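Local coordinates for protein nourseothricin acetyltransferase (Streptomyces noursei, PDB 5C82) that probably transfers an acetyl group, as a GNAT-family enzyme, to the antibiotic nourseothricin and so confers resistance to it, at residues Arg80-Tyr85 and Thr131-Glu136; Val95-Ser100 and Arg104-Glu109. The protein carries 1 engineered substitution. All blocks are in the same frame, centred on the assembly; numbering follows the deposited sequence.

Contact 1 of 2, residues Arg80-Tyr85 and Thr131-Glu136; sequences RTFVAY and TEFARE
Phe-133 comes down from helix 122-137 onto Arg-80 and Phe-82, joining helix to sheet in the GNAT acetyltransferase fold: the helix lies over one face of the central mixed sheet, and residues 80-85 belong to one of its strands. The arrangement is plain packing, made by three side chains with no polar pair between the segments.

Follow Phe-133 first. Its CG stands anti to the backbone N (chi1 -176°), which sends the ring off the helix toward the strand. There CB of Arg-80 sits over one ring face, 4.2 Å from the ring centroid of Phe-133, a CH-pi contact displaced toward the rim. Further along the arginine the contact tightens: CD of Arg-80 is 3.5 Å from CE1 of Phe-133. Extended from CG to NE, the Arg-80 chain thus passes across the Phe-133 ring at an angle. The guanidinium is no stacking partner for the ring, since the two planes stand 66° apart and CE1 of Phe-133 meets the guanidinium near its own plane, at the edge, 3.8 Å from NH1 of Arg-80. The polar end has its partner outside the two segments: NE bonds to OG1 of Thr-14 on the edge strand 11-14. Glu-136, nearly one helical turn past Phe-133, leaves its OE1 5.2 Å from NH1 of Arg-80, too far for a salt bridge, though the opposite charges may attract weakly.

Phe-82, two residues on from Arg-80, shares its face of the strand. CG of Arg-80 lies 3.9 Å above the plane of the Phe-82 ring, toward the rim, so the aliphatic part of the arginine touches both aromatic rings. Phe-82 itself reaches the helix with the edge of its ring: CZ of Phe-82 is 4.0 Å from CB of Phe-133.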
loop_
_atom_site.group_PDB
_atom_site.type_symbol
_atom_site.label_atom_id
_atom_site.label_comp_id
_atom_site.label_asym_id
_atom_site.label_seq_id
_atom_site.Cartn_x
_atom_site.Cartn_y
_atom_site.Cartn_z
ATOM N N ARG A 80 6.094 -12.968 -11.861
ATOM C CA ARG A 80 6.593 -14.350 -11.865
ATOM C C ARG A 80 6.125 -15.141 -10.643
ATOM O O ARG A 80 5.991 -14.574 -9.561
ATOM C CB ARG A 80 8.123 -14.397 -11.949
ATOM C CG ARG A 80 8.673 -15.729 -12.474
ATOM C CD ARG A 80 10.077 -15.515 -12.951
ATOM N NE ARG A 80 10.601 -16.617 -13.745
ATOM C CZ ARG A 80 11.349 -16.448 -14.827
ATOM N NH1 ARG A 80 11.634 -15.224 -15.261
ATOM N NH2 ARG A 80 11.805 -17.499 -15.495
ATOM N N THR A 81 5.892 -16.450 -10.832
ATOM C CA THR A 81 5.528 -17.399 -9.782
ATOM C C THR A 81 6.563 -18.522 -9.759
ATOM O O THR A 81 6.820 -19.143 -10.788
ATOM C CB THR A 81 4.096 -17.970 -9.973
ATOM O OG1 THR A 81 3.150 -16.908 -9.971
ATOM C CG2 THR A 81 3.710 -19.005 -8.896
ATOM N N PHE A 82 7.124 -18.799 -8.575
ATOM C CA PHE A 82 8.045 -19.904 -8.354
ATOM C C PHE A 82 7.359 -20.951 -7.495
ATOM O O PHE A 82 6.701 -20.613 -6.512
ATOM C CB PHE A 82 9.351 -19.438 -7.699
ATOM C CG PHE A 82 10.102 -18.424 -8.514
ATOM C CD1 PHE A 82 10.879 -18.820 -9.599
ATOM C CD2 PHE A 82 10.108 -17.085 -8.147
ATOM C CE1 PHE A 82 11.587 -17.880 -10.347
ATOM C CE2 PHE A 82 10.814 -16.142 -8.893
ATOM C CZ PHE A 82 11.566 -16.545 -9.978
ATOM N N VAL A 83 7.492 -22.225 -7.884
ATOM C CA VAL A 83 6.880 -23.351 -7.166
ATOM C C VAL A 83 7.964 -24.242 -6.608
ATOM O O VAL A 83 9.036 -24.340 -7.200
ATOM C CB VAL A 83 5.889 -24.165 -8.059
ATOM C CG1 VAL A 83 4.598 -23.387 -8.332
ATOM C CG2 VAL A 83 6.550 -24.643 -9.364
ATOM N N ALA A 84 7.666 -24.922 -5.513
ATOM C CA ALA A 84 8.535 -25.908 -4.859
ATOM C C ALA A 84 7.758 -27.212 -4.742
ATOM O O ALA A 84 6.656 -27.217 -4.191
ATOM C CB ALA A 84 8.945 -25.432 -3.468
ATOM N N TYR A 85 8.292 -28.295 -5.312
ATOM C CA TYR A 85 7.650 -29.618 -5.261
ATOM C C TYR A 85 8.474 -30.590 -4.429
ATOM O O TYR A 85 9.694 -30.629 -4.539
ATOM C CB TYR A 85 7.419 -30.183 -6.675
ATOM C CG TYR A 85 6.163 -29.657 -7.338
ATOM C CD1 TYR A 85 6.187 -28.490 -8.096
ATOM C CD2 TYR A 85 4.954 -30.339 -7.226
ATOM C CE1 TYR A 85 5.031 -27.990 -8.686
ATOM C CE2 TYR A 85 3.789 -29.852 -7.824
ATOM C CZ TYR A 85 3.834 -28.676 -8.550
ATOM O OH TYR A 85 2.693 -28.193 -9.140
ATOM N N THR A 131 14.445 -13.246 -4.390
ATOM C CA THR A 131 15.584 -12.321 -4.252
ATOM C C THR A 131 16.431 -12.305 -5.521
ATOM O O THR A 131 16.786 -11.227 -5.989
ATOM C CB THR A 131 16.367 -12.609 -2.947
ATOM O OG1 THR A 131 15.459 -12.382 -1.870
ATOM C CG2 THR A 131 17.560 -11.690 -2.749
ATOM N N GLU A 132 16.705 -13.478 -6.105
ATOM C CA GLU A 132 17.473 -13.578 -7.359
ATOM C C GLU A 132 16.776 -12.830 -8.504
ATOM O O GLU A 132 17.418 -12.042 -9.190
ATOM C CB GLU A 132 17.747 -15.046 -7.726
ATOM C CG GLU A 132 18.604 -15.795 -6.705
ATOM C CD GLU A 132 18.675 -17.297 -6.922
ATOM O OE1 GLU A 132 17.971 -17.808 -7.818
ATOM O OE2 GLU A 132 19.396 -17.976 -6.160
ATOM N N PHE A 133 15.459 -13.030 -8.668
ATOM C CA PHE A 133 14.628 -12.335 -9.657
ATOM C C PHE A 133 14.666 -10.810 -9.439
ATOM O O PHE A 133 14.708 -10.052 -10.411
ATOM C CB PHE A 133 13.177 -12.855 -9.568
ATOM C CG PHE A 133 12.221 -12.302 -10.602
ATOM C CD1 PHE A 133 12.250 -12.758 -11.916
ATOM C CD2 PHE A 133 11.312 -11.307 -10.269
ATOM C CE1 PHE A 133 11.349 -12.252 -12.869
ATOM C CE2 PHE A 133 10.417 -10.802 -11.220
ATOM C CZ PHE A 133 10.435 -11.283 -12.509
ATOM N N ALA A 134 14.654 -10.368 -8.167
ATOM C CA ALA A 134 14.728 -8.950 -7.796
ATOM C C ALA A 134 16.052 -8.349 -8.292
ATOM O O ALA A 134 16.053 -7.278 -8.907
ATOM C CB ALA A 134 14.601 -8.789 -6.281
ATOM N N ARG A 135 17.160 -9.069 -8.062
ATOM C CA ARG A 135 18.503 -8.694 -8.498
ATOM C C ARG A 135 18.541 -8.561 -10.013
ATOM O O ARG A 135 18.967 -7.522 -10.495
ATOM C CB ARG A 135 19.562 -9.705 -8.003
ATOM C CG ARG A 135 19.821 -9.644 -6.492
ATOM C CD ARG A 135 21.048 -10.443 -6.066
ATOM N NE ARG A 135 22.301 -9.771 -6.436
ATOM C CZ ARG A 135 23.518 -10.229 -6.155
ATOM N NH1 ARG A 135 23.672 -11.371 -5.493
ATOM N NH2 ARG A 135 24.592 -9.549 -6.532
ATOM N N GLU A 136 18.012 -9.563 -10.752
ATOM C CA GLU A 136 17.942 -9.568 -12.226
ATOM C C GLU A 136 17.240 -8.297 -12.759
ATOM O O GLU A 136 17.713 -7.686 -13.713
ATOM C CB GLU A 136 17.219 -10.827 -12.742
ATOM C CG GLU A 136 17.976 -12.127 -12.553
ATOM C CD GLU A 136 17.193 -13.400 -12.844
ATOM O OE1 GLU A 136 16.232 -13.352 -13.648
ATOM O OE2 GLU A 136 17.557 -14.457 -12.273
#

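Contact 2 of 2, residues Val95-Ser100 and Arg104-Glu109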
loop_
_atom_site.group_PDB
_atom_site.type_symbol
_atom_site.label_atom_id
_atom_site.label_comp_id
_atom_site.label_asym_id
_atom_site.label_seq_id
_atom_site.Cartn_x
_atom_site.Cartn_y
_atom_site.Cartn_z
ATOM N N VAL A 95 5.557 -18.930 -4.471
ATOM C CA VAL A 95 5.756 -17.491 -4.217
ATOM C C VAL A 95 5.398 -16.757 -5.516
ATOM O O VAL A 95 5.812 -17.168 -6.607
ATOM C CB VAL A 95 7.175 -17.115 -3.657
ATOM C CG1 VAL A 95 8.293 -17.384 -4.664
ATOM C CG2 VAL A 95 7.222 -15.663 -3.183
ATOM N N VAL A 96 4.584 -15.720 -5.395
ATOM C CA VAL A 96 4.181 -14.901 -6.527
ATOM C C VAL A 96 4.863 -13.572 -6.280
ATOM O O VAL A 96 4.760 -13.014 -5.179
ATOM C CB VAL A 96 2.629 -14.757 -6.676
ATOM C CG1 VAL A 96 2.261 -13.958 -7.933
ATOM C CG2 VAL A 96 1.933 -16.119 -6.675
ATOM N N VAL A 97 5.579 -13.086 -7.293
ATOM C CA VAL A 97 6.302 -11.823 -7.253
ATOM C C VAL A 97 5.878 -10.930 -8.399
ATOM O O VAL A 97 5.479 -11.412 -9.468
ATOM C CB VAL A 97 7.852 -11.972 -7.137
ATOM C CG1 VAL A 97 8.242 -12.823 -5.928
ATOM C CG2 VAL A 97 8.501 -12.507 -8.423
ATOM N N SER A 98 5.952 -9.620 -8.162
ATOM C CA SER A 98 5.631 -8.589 -9.136
ATOM C C SER A 98 6.684 -7.484 -8.975
ATOM O O SER A 98 7.027 -7.130 -7.849
ATOM C CB SER A 98 4.230 -8.049 -8.877
ATOM O OG SER A 98 4.029 -6.815 -9.537
ATOM N N TYR A 99 7.196 -6.949 -10.088
ATOM C CA TYR A 99 8.212 -5.902 -10.047
ATOM C C TYR A 99 7.667 -4.553 -10.516
ATOM O O TYR A 99 6.979 -4.485 -11.540
ATOM C CB TYR A 99 9.430 -6.290 -10.890
ATOM C CG TYR A 99 10.533 -5.255 -10.824
ATOM C CD1 TYR A 99 11.240 -5.035 -9.643
ATOM C CD2 TYR A 99 10.859 -4.479 -11.935
ATOM C CE1 TYR A 99 12.236 -4.069 -9.569
ATOM C CE2 TYR A 99 11.862 -3.517 -11.875
ATOM C CZ TYR A 99 12.560 -3.329 -10.691
ATOM O OH TYR A 99 13.533 -2.371 -10.600
ATOM N N SER A 100 8.025 -3.480 -9.796
ATOM C CA SER A 100 7.654 -2.108 -10.145
ATOM C C SER A 100 8.941 -1.288 -10.248
ATOM O O SER A 100 9.661 -1.119 -9.250
ATOM C CB SER A 100 6.697 -1.531 -9.102
ATOM O OG SER A 100 6.624 -0.117 -9.182
ATOM N N ARG A 104 11.651 0.610 -7.898
ATOM C CA ARG A 104 12.522 -0.573 -7.981
ATOM C C ARG A 104 12.161 -1.559 -6.863
ATOM O O ARG A 104 13.015 -2.045 -6.117
ATOM C CB ARG A 104 14.007 -0.167 -7.929
ATOM C CG ARG A 104 14.428 0.860 -8.981
ATOM C CD ARG A 104 15.739 1.527 -8.592
ATOM N NE ARG A 104 16.874 0.594 -8.570
ATOM C CZ ARG A 104 17.759 0.501 -7.576
ATOM N NH1 ARG A 104 17.644 1.270 -6.498
ATOM N NH2 ARG A 104 18.756 -0.372 -7.649
ATOM N N ARG A 105 10.867 -1.804 -6.730
ATOM C CA ARG A 105 10.367 -2.662 -5.681
ATOM C C ARG A 105 9.902 -3.982 -6.244
ATOM O O ARG A 105 9.073 -4.020 -7.144
ATOM C CB ARG A 105 9.218 -1.949 -4.913
ATOM C CG ARG A 105 8.392 -2.866 -4.001
ATOM C CD ARG A 105 7.233 -2.130 -3.356
ATOM N NE ARG A 105 7.697 -1.260 -2.264
ATOM C CZ ARG A 105 6.892 -0.631 -1.413
ATOM N NH1 ARG A 105 5.572 -0.792 -1.489
ATOM N NH2 ARG A 105 7.395 0.104 -0.440
ATOM N N LEU A 106 10.383 -5.060 -5.651
ATOM C CA LEU A 106 9.881 -6.376 -5.968
ATOM C C LEU A 106 8.879 -6.689 -4.844
ATOM O O LEU A 106 9.244 -6.785 -3.674
ATOM C CB LEU A 106 11.031 -7.390 -6.027
ATOM C CG LEU A 106 10.811 -8.760 -6.700
ATOM C CD1 LEU A 106 10.425 -9.817 -5.725
ATOM C CD2 LEU A 106 10.002 -8.691 -7.982
ATOM N N THR A 107 7.616 -6.764 -5.195
ATOM C CA THR A 107 6.530 -7.082 -4.275
ATOM C C THR A 107 6.342 -8.587 -4.216
ATOM O O THR A 107 6.226 -9.250 -5.247
ATOM C CB THR A 107 5.245 -6.312 -4.695
ATOM O OG1 THR A 107 5.456 -4.933 -4.407
ATOM C CG2 THR A 107 3.968 -6.799 -3.973
ATOM N N VAL A 108 6.314 -9.126 -3.015
ATOM C CA VAL A 108 6.032 -10.546 -2.813
ATOM C C VAL A 108 4.517 -10.536 -2.630
ATOM O O VAL A 108 4.033 -10.166 -1.555
ATOM C CB VAL A 108 6.798 -11.141 -1.588
ATOM C CG1 VAL A 108 6.456 -12.615 -1.396
ATOM C CG2 VAL A 108 8.314 -10.947 -1.722
ATOM N N GLU A 109 3.772 -10.793 -3.712
ATOM C CA GLU A 109 2.295 -10.733 -3.697
ATOM C C GLU A 109 1.692 -11.782 -2.789
ATOM O O GLU A 109 0.754 -11.507 -2.043
ATOM C CB GLU A 109 1.714 -10.903 -5.107
ATOM C CG GLU A 109 2.276 -9.956 -6.146
ATOM C CD GLU A 109 1.490 -8.680 -6.367
ATOM O OE1 GLU A 109 0.980 -8.104 -5.379
ATOM O OE2 GLU A 109 1.434 -8.227 -7.533
#
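Val-97 and Leu-106 meet on the packed face of a beta hairpin, strands 91-100 and 105-113 of the central mixed sheet of the GNAT fold. CD1 of Leu-106 reaches diagonally to within 3.6 Å of CB of Val-97, while its other methyl, CD2, lies 3.8 Å from CB of Tyr-99. At one end of this face CG2 of Val-95 touches CG1 of Val-108 at 3.6 Å. At the other, the Tyr-99 ring reaches across to the start of the other strand, its OH 3.3 Å from CA of Arg-104.

The backbone between is antiparallel: Ser-98 with Thr-107 and Ser-100 with Arg-105 are hydrogen-bonded pairs, the shortest bond running from N of Thr-107 to O of Ser-98 at 2.7 Å. By the turn, Arg-104 and Arg-105 both face Ser-100, a G1 beta bulge. At the far end the bond from N of Glu-109 to O of Val-96 is weak.

The reverse face is looser, with short polar side chains on Ser-98 and Thr-107. Exposed Glu-109, bent at chi2 (-94°), folds back until OE2 is 3.1 Å from CB of Ser-98. Arg-105 is covered instead: NE hydrogen-bonds to NE2 of His-141, the guanidinium makes a cation-pi contact with Trp-143, and NH2 salt-bridges Asp-168 of the second subunit.

The apolar face lies under helix 122-137, with strand 79-85 beside residues 95-100 and strand 141-147 beside residues 104-109.

Overall arrangement
Going from the N terminus, residues 80-85 come first of the four segments; the chain then turns back into the neighbouring antiparallel strand 91-100, and there contact 2 closes the shorter loop, a hairpin with three residues between its segments. Strand 105-113 then leads on to helix 122-137, whose residues 131-136 return to residues 80-85; contact 1 thus closes a loop of 45 residues that holds the whole of contact 2 inside it. The two meet directly: N of Val-97 lies 2.7 Å from O of Arg-80, a probable hydrogen bond, and CG2 of Val-97 packs against the Phe-133 ring. Together they tie three successive sheet strands to the helix over them.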